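PDB 6IXO: myosin-2 from Saccharomyces cerevisiae, which carries organelles and other cargo along polarized actin cables, its globular tail domain, the part crystallised here, binding receptor proteins on the cargo. Local coordinates for residues A[51-56]-A[106-111]; A[300-304]-A[340-344]; A[234-238]-A[282-286]; A[12-17]-A[407-412]. All coordinates share one frame; numbering follows the deposited sequence.

Contact 1: A[51-56]-A[106-111]; sequences VVYPAR and ANVREL
Val52 and Asn107 bring the two backbones to 5.1 Å between their CA atoms, where the N-terminal turn of helix 53-67 meets the middle of helix 97-124. The Asn107 side chain enters that turn as a knob, in a hole formed by Val51, Tyr53, Pro54 and Ala55, and both ends of its amide are used. Asn107 ND2 donates to Val51 O at 3.0 Å, and Asn107 OD1 accepts from Ala55 N at 2.9 Å with an N-H...O angle of 161°. Val51 O lies 21° out of the Asn107 amide plane, and Ala55 N is likewise tilted from the Asn107 carbonyl plane. With ND2 also bonded to Phe103 O in its own helix, three hydrogen bonds fix the rotation of the amide. Val52 is the N-cap residue of helix 53-67, and Asn107 OD1, from another helix, accepts the first-turn amide of Ala55; Val51 O, four residues back, is held by Asn107 ND2. This joins two helices of the mainly helical, strand-free globular tail. One turn further along, Ala55 CB packs on Glu110 CB at 3.7 Å and on Leu111 CG. Glu110 CG is anti to its backbone N (chi1 -180°) and the chain then bends at chi2, which carries the carboxylate past Val52 to Arg56. Arg56 NE gives a salt bridge of 2.8 Å to Glu110 OE2; OE2 lies near the guanidinium plane, whereas NE approaches from above the carboxylate plane. A water bridges the same two groups, accepting from Arg56 NH1 and donating to Glu110 OE1. Val52 CG2 lies over one guanidinium face, toward its rim.

Contact 2: A[300-304]-A[340-344]; sequences IEDID and RYVAD
Tyr341 of helix 336-350 dominates its helix's side of this contact, its ring reaching between Ile300, Ile303 and Asp304 of helix 300-309. The tight part is the ring face: Ile300 CD1 sits 3.6 Å from the Tyr341 ring centroid and 25° off the normal, a CH-pi contact displaced toward CG. Along the ring edge Ile303 CG2 approaches Tyr341 CD2 at 3.8 Å, and the same methyl meets Val342 CG2 at 3.9 Å. The short segments run in the same general direction, 40° apart, with axes 10.8 Å from each other; a gap of that width is spanned by the aromatic side chain. Both helices belong to the Dilute family region of the tail, and Ile338 touches Ile300 and Ile303 from the helix that bears Tyr341. Burial is uneven. Ile303 and Val342 are enclosed, Val342 also resting on Gln319 and Ile322 of helix 315-323, whereas Ile300 is exposed and Asp304 lies at the partly exposed margin. There the Tyr341 hydroxyl donates to the syn lone pair of Asp304 OD1, OH to OD1 2.6 Å, with the carboxylate plane turned 68° from the ring.

Contact 3: A[234-238]-A[282-286]; sequences LNYVD and CLQHL
The N-terminus of helix 284-294 is met here by a carboxylate from another helix: Asp238, on helix 223-247, directs its oxygens at the first-turn amides beyond the N-cap residue Leu283. Asp238 OD1 accepts from Leu286 N at 2.9 Å through its syn lone pair, with an N-H...O angle of 159°. Asp238 OD2 accepts from His285 ND1 at 2.5 Å, a value short enough to be taken with caution; the oxygen lies only 6° out of the imidazole plane and is met nearly along its C-O axis. A weak bond from His285 N at 3.3 Å reaches the same Asp238 OD2. The bond from the ring runs from ND1 to OD2, with an N-H on ND1, and the helix N-terminus together with this N-H would be expected to stabilise a negative carboxylate. The first torsion of Asp238 (chi1 -165°) swings CG away from its own amide nitrogen and across to the other segment. Beside this polar grip the backbones are close, with Asn235 and Cys282 CA atoms 4.9 Å apart. Leu234 CB packs on Cys282 CB at 3.6 Å, while Asn235 OD1 lies against Cys282 CA and CB. Leu286 CG also comes within 3.3 Å of Asp238 OD1, and Leu286 continues to Val178 of helix 134-180 and Val264 of helix 254-273. The result is a His-carboxylate hydrogen bond joined to a carboxylate that accepts first-turn amides, within the helical DIL region of the tail.

Contact 4: A[12-17]-A[407-412]; sequences ELYRLL and RIVDLV
Glu12 and Arg407 form a two-nitrogen, side-on salt bridge at one border of an antiparallel helix pair, helix 6-18 against helix 403-415, which brings the two ends of the tail domain together. Arg407 NE donates to Glu12 OE2 at 3.0 Å with an almost straight N-H...O angle of 171°, and Arg407 NH2 donates to Glu12 OE1, also at 3.0 Å. The bridge is twisted: guanidinium and carboxylate planes are 57° apart, and OE2 is met from above the carboxylate plane although it lies close to the plane of the guanidinium. Glu12 reaches across as an extended chain, while Arg407 bends at chi2, which lays its NE beside Glu12 OE2. Apolar contacts line the seam next to this pair. Leu16 CD1 packs on Arg407 CG at 3.5 Å and also meets Leu411 CD1, and Leu16 CB rests on Ile408 CG1. Further in, Leu17 CD2 touches Ile408 CD1 at 3.5 Å, and Leu13 CD2 lies against Ile408 CG2 at 3.8 Å. These contacts follow from the course of the short segments, 152° apart in direction with axes 10.0 Å from each other and the CA atoms of Leu13 and Ile408 separated by 6.1 Å. In the next shell, Glu64 of helix 53-67 touches Leu13, Leu17 and Val412, and Ile60 of that helix touches Val412. Over the centre of the Arg407 guanidinium face sits Leu411 CD2, 3.6 Å above the plane, while Leu411 CD1 packs on Glu12 CG.

How the contacts relate
The four contacts are spread along an elongated, mainly helical, strand-free tail domain. Contact 4 joins its first and last helices, so the other three all fall within the chain it spans. Contact 1 is its neighbour, with nearest atoms about 6 Å apart, and helix 53-67 connects them: its first turn lies in contact 1, while Ile60 and Glu64 further along border contact 4. Contact 3 lies across the chain's centre from contact 1, about 33 Å between centres. Contact 2 is farther out, about 26 Å from contact 3 and 78 Å from contact 4, centre to centre. Helix 284-294 of contact 3 is followed directly by helix 300-309 of contact 2. No ligand marks a cargo site in this apo structure.

Contact 1: A[51-56]-A[106-111]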
loop_
_atom_site.group_PDB
_atom_site.type_symbol
_atom_site.label_atom_id
_atom_site.label_comp_id
_atom_site.label_asym_id
_atom_site.label_seq_id
_atom_site.Cartn_x
_atom_site.Cartn_y
_atom_site.Cartn_z
ATOM N N VAL A 51 -10.115 -12.388 9.157
ATOM C CA VAL A 51 -9.095 -11.458 8.745
ATOM C C VAL A 51 -8.403 -10.845 9.961
ATOM O O VAL A 51 -7.187 -10.767 10.018
ATOM C CB VAL A 51 -9.677 -10.332 7.863
ATOM C CG1 VAL A 51 -8.587 -9.330 7.506
ATOM C CG2 VAL A 51 -10.302 -10.933 6.594
ATOM N N VAL A 52 -9.180 -10.415 10.948
ATOM C CA VAL A 52 -8.540 -9.717 12.050
ATOM C C VAL A 52 -8.480 -10.591 13.312
ATOM O O VAL A 52 -8.596 -10.072 14.412
ATOM C CB VAL A 52 -9.257 -8.358 12.326
ATOM C CG1 VAL A 52 -9.028 -7.382 11.082
ATOM C CG2 VAL A 52 -10.741 -8.547 12.624
ATOM N N TYR A 53 -8.268 -11.903 13.158
ATOM C CA TYR A 53 -8.288 -12.775 14.348
ATOM C C TYR A 53 -7.140 -12.414 15.334
ATOM O O TYR A 53 -7.354 -12.475 16.564
ATOM C CB TYR A 53 -8.259 -14.279 13.956
ATOM C CG TYR A 53 -6.944 -14.756 13.390
ATOM C CD1 TYR A 53 -5.920 -15.194 14.236
ATOM C CD2 TYR A 53 -6.704 -14.761 11.997
ATOM C CE1 TYR A 53 -4.704 -15.611 13.733
ATOM C CE2 TYR A 53 -5.484 -15.190 11.486
ATOM C CZ TYR A 53 -4.483 -15.606 12.354
ATOM O OH TYR A 53 -3.243 -16.022 11.866
ATOM N N PRO A 54 -5.956 -11.983 14.852
ATOM C CA PRO A 54 -4.943 -11.604 15.847
ATOM C C PRO A 54 -5.339 -10.374 16.630
ATOM O O PRO A 54 -5.215 -10.395 17.861
ATOM C CB PRO A 54 -3.689 -11.309 14.993
ATOM C CG PRO A 54 -3.908 -12.102 13.765
ATOM C CD PRO A 54 -5.359 -11.923 13.477
ATOM N N ALA A 55 -5.824 -9.340 15.952
ATOM C CA ALA A 55 -6.264 -8.158 16.689
ATOM C C ALA A 55 -7.359 -8.491 17.721
ATOM O O ALA A 55 -7.294 -7.991 18.837
ATOM C CB ALA A 55 -6.782 -7.094 15.752
ATOM N N ARG A 56 -8.341 -9.323 17.355
ATOM C CA ARG A 56 -9.456 -9.578 18.276
ATOM C C ARG A 56 -8.929 -10.316 19.482
ATOM O O ARG A 56 -9.328 -10.049 20.615
ATOM C CB ARG A 56 -10.587 -10.393 17.603
ATOM C CG ARG A 56 -11.200 -9.746 16.370
ATOM C CD ARG A 56 -12.330 -8.814 16.711
ATOM N NE ARG A 56 -12.882 -8.095 15.555
ATOM C CZ ARG A 56 -13.876 -8.535 14.782
ATOM N NH1 ARG A 56 -14.304 -7.793 13.755
ATOM N NH2 ARG A 56 -14.441 -9.709 15.022
ATOM N N ALA A 106 -4.933 -4.430 8.114
ATOM C CA ALA A 106 -6.293 -4.633 8.638
ATOM C C ALA A 106 -6.232 -4.800 10.169
ATOM O O ALA A 106 -7.046 -4.226 10.927
ATOM C CB ALA A 106 -6.923 -5.842 8.022
ATOM N N ASN A 107 -5.262 -5.590 10.617
ATOM C CA ASN A 107 -5.194 -5.928 12.044
ATOM C C ASN A 107 -4.779 -4.748 12.904
ATOM O O ASN A 107 -5.323 -4.517 13.998
ATOM C CB ASN A 107 -4.259 -7.120 12.256
ATOM C CG ASN A 107 -4.996 -8.413 12.104
ATOM O OD1 ASN A 107 -5.671 -8.896 13.055
ATOM N ND2 ASN A 107 -4.993 -8.947 10.879
ATOM N N VAL A 108 -3.828 -3.975 12.410
ATOM C CA VAL A 108 -3.387 -2.792 13.159
ATOM C C VAL A 108 -4.501 -1.749 13.141
ATOM O O VAL A 108 -4.744 -1.054 14.146
ATOM C CB VAL A 108 -2.061 -2.231 12.598
ATOM C CG1 VAL A 108 -1.748 -0.875 13.209
ATOM C CG2 VAL A 108 -0.920 -3.228 12.885
ATOM N N ARG A 109 -5.241 -1.664 12.028
ATOM C CA ARG A 109 -6.395 -0.756 12.032
ATOM C C ARG A 109 -7.424 -1.203 13.073
ATOM O O ARG A 109 -8.087 -0.372 13.724
ATOM C CB ARG A 109 -7.072 -0.687 10.651
ATOM C CG ARG A 109 -8.209 0.327 10.606
ATOM C CD ARG A 109 -7.682 1.741 10.893
ATOM N NE ARG A 109 -8.707 2.773 10.654
ATOM C CZ ARG A 109 -8.516 4.076 10.896
ATOM N NH1 ARG A 109 -7.341 4.505 11.414
ATOM N NH2 ARG A 109 -9.508 4.940 10.657
ATOM N N GLU A 110 -7.594 -2.514 13.216
ATOM C CA GLU A 110 -8.606 -2.984 14.180
ATOM C C GLU A 110 -8.141 -2.649 15.618
ATOM O O GLU A 110 -8.928 -2.276 16.473
ATOM C CB GLU A 110 -8.819 -4.496 14.025
ATOM C CG GLU A 110 -9.863 -5.097 14.983
ATOM C CD GLU A 110 -11.273 -4.885 14.457
ATOM O OE1 GLU A 110 -11.422 -4.267 13.376
ATOM O OE2 GLU A 110 -12.213 -5.363 15.114
ATOM N N LEU A 111 -6.843 -2.784 15.867
ATOM C CA LEU A 111 -6.267 -2.486 17.180
ATOM C C LEU A 111 -6.393 -1.002 17.492
ATOM O O LEU A 111 -6.764 -0.600 18.595
ATOM C CB LEU A 111 -4.798 -2.883 17.218
ATOM C CG LEU A 111 -4.512 -4.380 17.305
ATOM C CD1 LEU A 111 -3.016 -4.694 17.045
ATOM C CD2 LEU A 111 -4.973 -4.915 18.704
HETATM O O HOH W 1 -13.411 -5.509 11.818
#

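Contact 2: A[300-304]-A[340-344]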
loop_
_atom_site.group_PDB
_atom_site.type_symbol
_atom_site.label_atom_id
_atom_site.label_comp_id
_atom_site.label_asym_id
_atom_site.label_seq_id
_atom_site.Cartn_x
_atom_site.Cartn_y
_atom_site.Cartn_z
ATOM N N ILE A 300 5.634 22.630 -38.554
ATOM C CA ILE A 300 5.530 23.519 -37.406
ATOM C C ILE A 300 4.222 23.315 -36.645
ATOM O O ILE A 300 4.206 23.136 -35.414
ATOM C CB ILE A 300 5.632 24.989 -37.855
ATOM C CG1 ILE A 300 7.047 25.293 -38.354
ATOM C CG2 ILE A 300 5.218 25.932 -36.724
ATOM C CD1 ILE A 300 8.128 25.019 -37.333
ATOM N N GLU A 301 3.119 23.313 -37.379
ATOM C CA GLU A 301 1.823 23.116 -36.747
ATOM C C GLU A 301 1.723 21.767 -36.031
ATOM O O GLU A 301 1.092 21.666 -34.964
ATOM C CB GLU A 301 0.704 23.240 -37.769
ATOM C CG GLU A 301 -0.647 23.359 -37.109
ATOM C CD GLU A 301 -1.776 23.212 -38.089
ATOM O OE1 GLU A 301 -1.494 23.083 -39.300
ATOM O OE2 GLU A 301 -2.944 23.221 -37.648
ATOM N N ASP A 302 2.333 20.737 -36.617
ATOM C CA ASP A 302 2.412 19.428 -35.963
ATOM C C ASP A 302 3.006 19.575 -34.571
ATOM O O ASP A 302 2.549 18.956 -33.590
ATOM C CB ASP A 302 3.276 18.450 -36.770
ATOM C CG ASP A 302 2.562 17.876 -37.990
ATOM O OD1 ASP A 302 1.321 17.975 -38.088
ATOM O OD2 ASP A 302 3.264 17.299 -38.846
ATOM N N ILE A 303 4.051 20.384 -34.492
ATOM C CA ILE A 303 4.743 20.546 -33.226
ATOM C C ILE A 303 3.882 21.376 -32.273
ATOM O O ILE A 303 3.808 21.060 -31.095
ATOM C CB ILE A 303 6.144 21.168 -33.434
ATOM C CG1 ILE A 303 7.027 20.198 -34.241
ATOM C CG2 ILE A 303 6.804 21.470 -32.112
ATOM C CD1 ILE A 303 7.137 18.776 -33.614
ATOM N N ASP A 304 3.197 22.403 -32.770
ATOM C CA ASP A 304 2.322 23.174 -31.892
ATOM C C ASP A 304 1.181 22.304 -31.367
ATOM O O ASP A 304 0.788 22.424 -30.205
ATOM C CB ASP A 304 1.760 24.415 -32.595
ATOM C CG ASP A 304 2.831 25.456 -32.899
ATOM O OD1 ASP A 304 3.848 25.488 -32.174
ATOM O OD2 ASP A 304 2.656 26.237 -33.863
ATOM N N ARG A 340 15.020 22.557 -35.211
ATOM C CA ARG A 340 15.467 23.856 -34.725
ATOM C C ARG A 340 14.290 24.612 -34.120
ATOM O O ARG A 340 14.467 25.392 -33.192
ATOM C CB ARG A 340 16.158 24.674 -35.841
ATOM C CG ARG A 340 15.268 25.391 -36.842
ATOM C CD ARG A 340 16.144 26.183 -37.865
ATOM N NE ARG A 340 17.365 25.439 -38.173
ATOM C CZ ARG A 340 17.598 24.792 -39.314
ATOM N NH1 ARG A 340 16.709 24.822 -40.301
ATOM N NH2 ARG A 340 18.736 24.125 -39.473
ATOM N N TYR A 341 13.085 24.370 -34.626
ATOM C CA TYR A 341 11.903 24.970 -34.023
ATOM C C TYR A 341 11.761 24.531 -32.568
ATOM O O TYR A 341 11.537 25.348 -31.664
ATOM C CB TYR A 341 10.653 24.589 -34.798
ATOM C CG TYR A 341 9.380 25.206 -34.257
ATOM C CD1 TYR A 341 9.250 26.580 -34.138
ATOM C CD2 TYR A 341 8.296 24.417 -33.898
ATOM C CE1 TYR A 341 8.081 27.153 -33.661
ATOM C CE2 TYR A 341 7.118 24.981 -33.419
ATOM C CZ TYR A 341 7.020 26.353 -33.303
ATOM O OH TYR A 341 5.862 26.933 -32.831
ATOM N N VAL A 342 11.891 23.229 -32.350
ATOM C CA VAL A 342 11.808 22.680 -31.008
ATOM C C VAL A 342 12.924 23.229 -30.110
ATOM O O VAL A 342 12.660 23.653 -28.986
ATOM C CB VAL A 342 11.878 21.159 -31.040
ATOM C CG1 VAL A 342 12.100 20.617 -29.648
ATOM C CG2 VAL A 342 10.606 20.594 -31.657
ATOM N N ALA A 343 14.158 23.232 -30.620
ATOM C CA ALA A 343 15.317 23.706 -29.853
ATOM C C ALA A 343 15.150 25.174 -29.474
ATOM O O ALA A 343 15.566 25.604 -28.397
ATOM C CB ALA A 343 16.609 23.505 -30.644
ATOM N N ASP A 344 14.519 25.934 -30.361
ATOM C CA ASP A 344 14.232 27.331 -30.081
ATOM C C ASP A 344 13.121 27.488 -29.043
ATOM O O ASP A 344 13.149 28.438 -28.259
ATOM C CB ASP A 344 13.880 28.072 -31.371
ATOM C CG ASP A 344 15.110 28.378 -32.209
ATOM O OD1 ASP A 344 16.183 28.614 -31.608
ATOM O OD2 ASP A 344 15.011 28.369 -33.460
#

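Contact 3: A[234-238]-A[282-286]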
loop_
_atom_site.group_PDB
_atom_site.type_symbol
_atom_site.label_atom_id
_atom_site.label_comp_id
_atom_site.label_asym_id
_atom_site.label_seq_id
_atom_site.Cartn_x
_atom_site.Cartn_y
_atom_site.Cartn_z
ATOM N N LEU A 234 0.951 3.838 -9.216
ATOM C CA LEU A 234 0.834 4.237 -10.627
ATOM C C LEU A 234 1.704 5.449 -10.948
ATOM O O LEU A 234 2.385 5.492 -11.987
ATOM C CB LEU A 234 -0.627 4.569 -10.972
ATOM C CG LEU A 234 -1.550 3.353 -10.955
ATOM C CD1 LEU A 234 -2.997 3.798 -11.090
ATOM C CD2 LEU A 234 -1.168 2.333 -12.075
ATOM N N ASN A 235 1.648 6.469 -10.092
ATOM C CA ASN A 235 2.550 7.621 -10.266
ATOM C C ASN A 235 4.010 7.196 -10.320
ATOM O O ASN A 235 4.821 7.754 -11.106
ATOM C CB ASN A 235 2.391 8.645 -9.145
ATOM C CG ASN A 235 1.161 9.502 -9.341
ATOM O OD1 ASN A 235 0.882 9.899 -10.454
ATOM N ND2 ASN A 235 0.447 9.822 -8.250
ATOM N N TYR A 236 4.327 6.235 -9.462
ATOM C CA TYR A 236 5.671 5.681 -9.359
ATOM C C TYR A 236 6.059 4.978 -10.675
ATOM O O TYR A 236 7.122 5.215 -11.230
ATOM C CB TYR A 236 5.766 4.678 -8.215
ATOM C CG TYR A 236 7.207 4.276 -7.906
ATOM C CD1 TYR A 236 8.058 5.151 -7.225
ATOM C CD2 TYR A 236 7.689 3.016 -8.249
ATOM C CE1 TYR A 236 9.408 4.784 -6.923
ATOM C CE2 TYR A 236 9.024 2.605 -7.911
ATOM C CZ TYR A 236 9.865 3.510 -7.292
ATOM O OH TYR A 236 11.133 3.116 -6.959
ATOM N N VAL A 237 5.199 4.088 -11.140
ATOM C CA VAL A 237 5.445 3.413 -12.431
ATOM C C VAL A 237 5.657 4.447 -13.552
ATOM O O VAL A 237 6.564 4.339 -14.372
ATOM C CB VAL A 237 4.258 2.494 -12.765
ATOM C CG1 VAL A 237 4.269 2.082 -14.235
ATOM C CG2 VAL A 237 4.261 1.266 -11.819
ATOM N N ASP A 238 4.802 5.451 -13.579
ATOM C CA ASP A 238 4.902 6.515 -14.567
ATOM C C ASP A 238 6.294 7.150 -14.541
ATOM O O ASP A 238 6.936 7.299 -15.579
ATOM C CB ASP A 238 3.814 7.553 -14.288
ATOM C CG ASP A 238 3.577 8.526 -15.458
ATOM O OD1 ASP A 238 3.413 8.079 -16.601
ATOM O OD2 ASP A 238 3.556 9.734 -15.216
ATOM N N CYS A 282 -2.558 9.644 -13.356
ATOM C CA CYS A 282 -1.310 9.074 -12.860
ATOM C C CYS A 282 -0.339 8.609 -13.968
ATOM O O CYS A 282 0.851 8.458 -13.693
ATOM C CB CYS A 282 -1.577 7.877 -11.967
ATOM S SG CYS A 282 -2.604 8.272 -10.522
ATOM N N LEU A 283 -0.832 8.325 -15.177
ATOM C CA LEU A 283 0.052 7.690 -16.182
ATOM C C LEU A 283 0.335 8.637 -17.324
ATOM O O LEU A 283 0.777 8.224 -18.414
ATOM C CB LEU A 283 -0.575 6.388 -16.730
ATOM C CG LEU A 283 -0.846 5.277 -15.700
ATOM C CD1 LEU A 283 -1.827 4.234 -16.256
ATOM C CD2 LEU A 283 0.475 4.647 -15.311
ATOM N N GLN A 284 0.068 9.904 -17.086
ATOM C CA GLN A 284 0.064 10.839 -18.200
ATOM C C GLN A 284 1.419 10.956 -18.898
ATOM O O GLN A 284 1.467 11.246 -20.083
ATOM C CB GLN A 284 -0.389 12.228 -17.738
ATOM C CG GLN A 284 -1.893 12.511 -17.891
ATOM C CD GLN A 284 -2.509 11.993 -19.196
ATOM O OE1 GLN A 284 -2.294 12.556 -20.274
ATOM N NE2 GLN A 284 -3.289 10.924 -19.093
ATOM N N HIS A 285 2.527 10.775 -18.191
ATOM C CA HIS A 285 3.793 10.958 -18.895
ATOM C C HIS A 285 4.029 9.841 -19.851
ATOM O O HIS A 285 4.587 10.069 -20.928
ATOM C CB HIS A 285 4.978 11.064 -17.920
ATOM C CG HIS A 285 4.850 12.213 -16.969
ATOM N ND1 HIS A 285 4.365 12.069 -15.679
ATOM C CD2 HIS A 285 5.096 13.535 -17.132
ATOM C CE1 HIS A 285 4.345 13.245 -15.080
ATOM N NE2 HIS A 285 4.787 14.155 -15.935
ATOM N N LEU A 286 3.684 8.625 -19.441
ATOM C CA LEU A 286 3.773 7.463 -20.359
ATOM C C LEU A 286 2.763 7.582 -21.498
ATOM O O LEU A 286 3.072 7.345 -22.694
ATOM C CB LEU A 286 3.517 6.154 -19.601
ATOM C CG LEU A 286 4.620 5.812 -18.613
ATOM C CD1 LEU A 286 4.211 4.561 -17.856
ATOM C CD2 LEU A 286 5.926 5.559 -19.441
#

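Contact 4: A[12-17]-A[407-412]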
loop_
_atom_site.group_PDB
_atom_site.type_symbol
_atom_site.label_atom_id
_atom_site.label_comp_id
_atom_site.label_asym_id
_atom_site.label_seq_id
_atom_site.Cartn_x
_atom_site.Cartn_y
_atom_site.Cartn_z
ATOM N N GLU A 12 -8.595 -17.917 38.021
ATOM C CA GLU A 12 -7.836 -18.579 36.954
ATOM C C GLU A 12 -7.435 -17.563 35.895
ATOM O O GLU A 12 -6.300 -17.598 35.407
ATOM C CB GLU A 12 -8.623 -19.734 36.320
ATOM C CG GLU A 12 -7.818 -20.464 35.219
ATOM C CD GLU A 12 -8.450 -21.747 34.679
ATOM O OE1 GLU A 12 -9.642 -22.050 34.947
ATOM O OE2 GLU A 12 -7.719 -22.467 33.973
ATOM N N LEU A 13 -8.341 -16.648 35.541
ATOM C CA LEU A 13 -8.019 -15.629 34.533
ATOM C C LEU A 13 -6.838 -14.805 34.997
ATOM O O LEU A 13 -5.902 -14.537 34.247
ATOM C CB LEU A 13 -9.194 -14.697 34.269
ATOM C CG LEU A 13 -10.078 -14.999 33.078
ATOM C CD1 LEU A 13 -11.301 -14.100 33.148
ATOM C CD2 LEU A 13 -9.281 -14.806 31.738
ATOM N N TYR A 14 -6.898 -14.422 36.272
ATOM C CA TYR A 14 -5.896 -13.559 36.852
ATOM C C TYR A 14 -4.513 -14.179 36.805
ATOM O O TYR A 14 -3.545 -13.520 36.434
ATOM C CB TYR A 14 -6.254 -13.230 38.313
ATOM C CG TYR A 14 -5.343 -12.187 38.892
ATOM C CD1 TYR A 14 -4.166 -12.547 39.544
ATOM C CD2 TYR A 14 -5.640 -10.831 38.761
ATOM C CE1 TYR A 14 -3.316 -11.589 40.062
ATOM C CE2 TYR A 14 -4.802 -9.863 39.289
ATOM C CZ TYR A 14 -3.637 -10.249 39.928
ATOM O OH TYR A 14 -2.795 -9.295 40.447
ATOM N N ARG A 15 -4.410 -15.438 37.204
ATOM C CA ARG A 15 -3.131 -16.134 37.129
ATOM C C ARG A 15 -2.654 -16.290 35.693
ATOM O O ARG A 15 -1.447 -16.268 35.433
ATOM C CB ARG A 15 -3.224 -17.508 37.777
ATOM C CG ARG A 15 -3.652 -17.481 39.233
ATOM C CD ARG A 15 -2.801 -16.502 40.045
ATOM N NE ARG A 15 -2.995 -16.657 41.493
ATOM C CZ ARG A 15 -2.284 -16.018 42.423
ATOM N NH1 ARG A 15 -1.323 -15.170 42.062
ATOM N NH2 ARG A 15 -2.531 -16.229 43.712
ATOM N N LEU A 16 -3.573 -16.475 34.753
ATOM C CA LEU A 16 -3.115 -16.574 33.335
ATOM C C LEU A 16 -2.544 -15.246 32.872
ATOM O O LEU A 16 -1.551 -15.191 32.151
ATOM C CB LEU A 16 -4.248 -17.019 32.413
ATOM C CG LEU A 16 -4.631 -18.494 32.607
ATOM C CD1 LEU A 16 -6.025 -18.799 32.080
ATOM C CD2 LEU A 16 -3.589 -19.431 31.958
ATOM N N LEU A 17 -3.167 -14.156 33.296
ATOM C CA LEU A 17 -2.787 -12.854 32.759
ATOM C C LEU A 17 -1.523 -12.291 33.422
ATOM O O LEU A 17 -0.734 -11.613 32.763
ATOM C CB LEU A 17 -3.950 -11.881 32.889
ATOM C CG LEU A 17 -5.158 -12.297 32.043
ATOM C CD1 LEU A 17 -6.453 -11.624 32.525
ATOM C CD2 LEU A 17 -4.928 -11.991 30.574
ATOM N N ARG A 407 -7.015 -20.512 26.736
ATOM C CA ARG A 407 -7.783 -20.703 27.994
ATOM C C ARG A 407 -8.405 -19.368 28.414
ATOM O O ARG A 407 -9.558 -19.309 28.851
ATOM C CB ARG A 407 -6.889 -21.249 29.086
ATOM C CG ARG A 407 -7.639 -21.435 30.409
ATOM C CD ARG A 407 -8.807 -22.414 30.253
ATOM N NE ARG A 407 -9.390 -22.781 31.553
ATOM C CZ ARG A 407 -10.569 -23.367 31.679
ATOM N NH1 ARG A 407 -11.274 -23.670 30.596
ATOM N NH2 ARG A 407 -11.038 -23.668 32.883
ATOM N N ILE A 408 -7.639 -18.287 28.242
ATOM C CA ILE A 408 -8.150 -16.953 28.558
ATOM C C ILE A 408 -9.405 -16.674 27.732
ATOM O O ILE A 408 -10.455 -16.289 28.255
ATOM C CB ILE A 408 -7.098 -15.859 28.287
ATOM C CG1 ILE A 408 -5.932 -15.945 29.286
ATOM C CG2 ILE A 408 -7.724 -14.478 28.339
ATOM C CD1 ILE A 408 -4.713 -15.084 28.893
ATOM N N VAL A 409 -9.302 -16.878 26.427
ATOM C CA VAL A 409 -10.447 -16.628 25.581
ATOM C C VAL A 409 -11.632 -17.501 25.959
ATOM O O VAL A 409 -12.761 -17.009 26.009
ATOM C CB VAL A 409 -10.074 -16.816 24.083
ATOM C CG1 VAL A 409 -11.300 -16.739 23.234
ATOM C CG2 VAL A 409 -9.096 -15.741 23.684
ATOM N N ASP A 410 -11.391 -18.772 26.282
ATOM C CA ASP A 410 -12.488 -19.642 26.707
ATOM C C ASP A 410 -13.119 -19.177 28.021
ATOM O O ASP A 410 -14.337 -19.301 28.220
ATOM C CB ASP A 410 -12.022 -21.101 26.863
ATOM C CG ASP A 410 -11.567 -21.731 25.536
ATOM O OD1 ASP A 410 -11.797 -21.138 24.454
ATOM O OD2 ASP A 410 -10.977 -22.835 25.579
ATOM N N LEU A 411 -12.292 -18.680 28.935
ATOM C CA LEU A 411 -12.805 -18.279 30.246
ATOM C C LEU A 411 -13.594 -16.985 30.090
ATOM O O LEU A 411 -14.668 -16.844 30.640
ATOM C CB LEU A 411 -11.673 -18.106 31.256
ATOM C CG LEU A 411 -11.044 -19.388 31.790
ATOM C CD1 LEU A 411 -9.752 -19.049 32.488
ATOM C CD2 LEU A 411 -12.008 -20.131 32.713
ATOM N N VAL A 412 -13.063 -16.044 29.315
ATOM C CA VAL A 412 -13.803 -14.829 29.018
ATOM C C VAL A 412 -15.154 -15.177 28.410
ATOM O O VAL A 412 -16.201 -14.679 28.845
ATOM C CB VAL A 412 -13.044 -13.916 28.055
ATOM C CG1 VAL A 412 -13.977 -12.860 27.510
ATOM C CG2 VAL A 412 -11.850 -13.294 28.761
#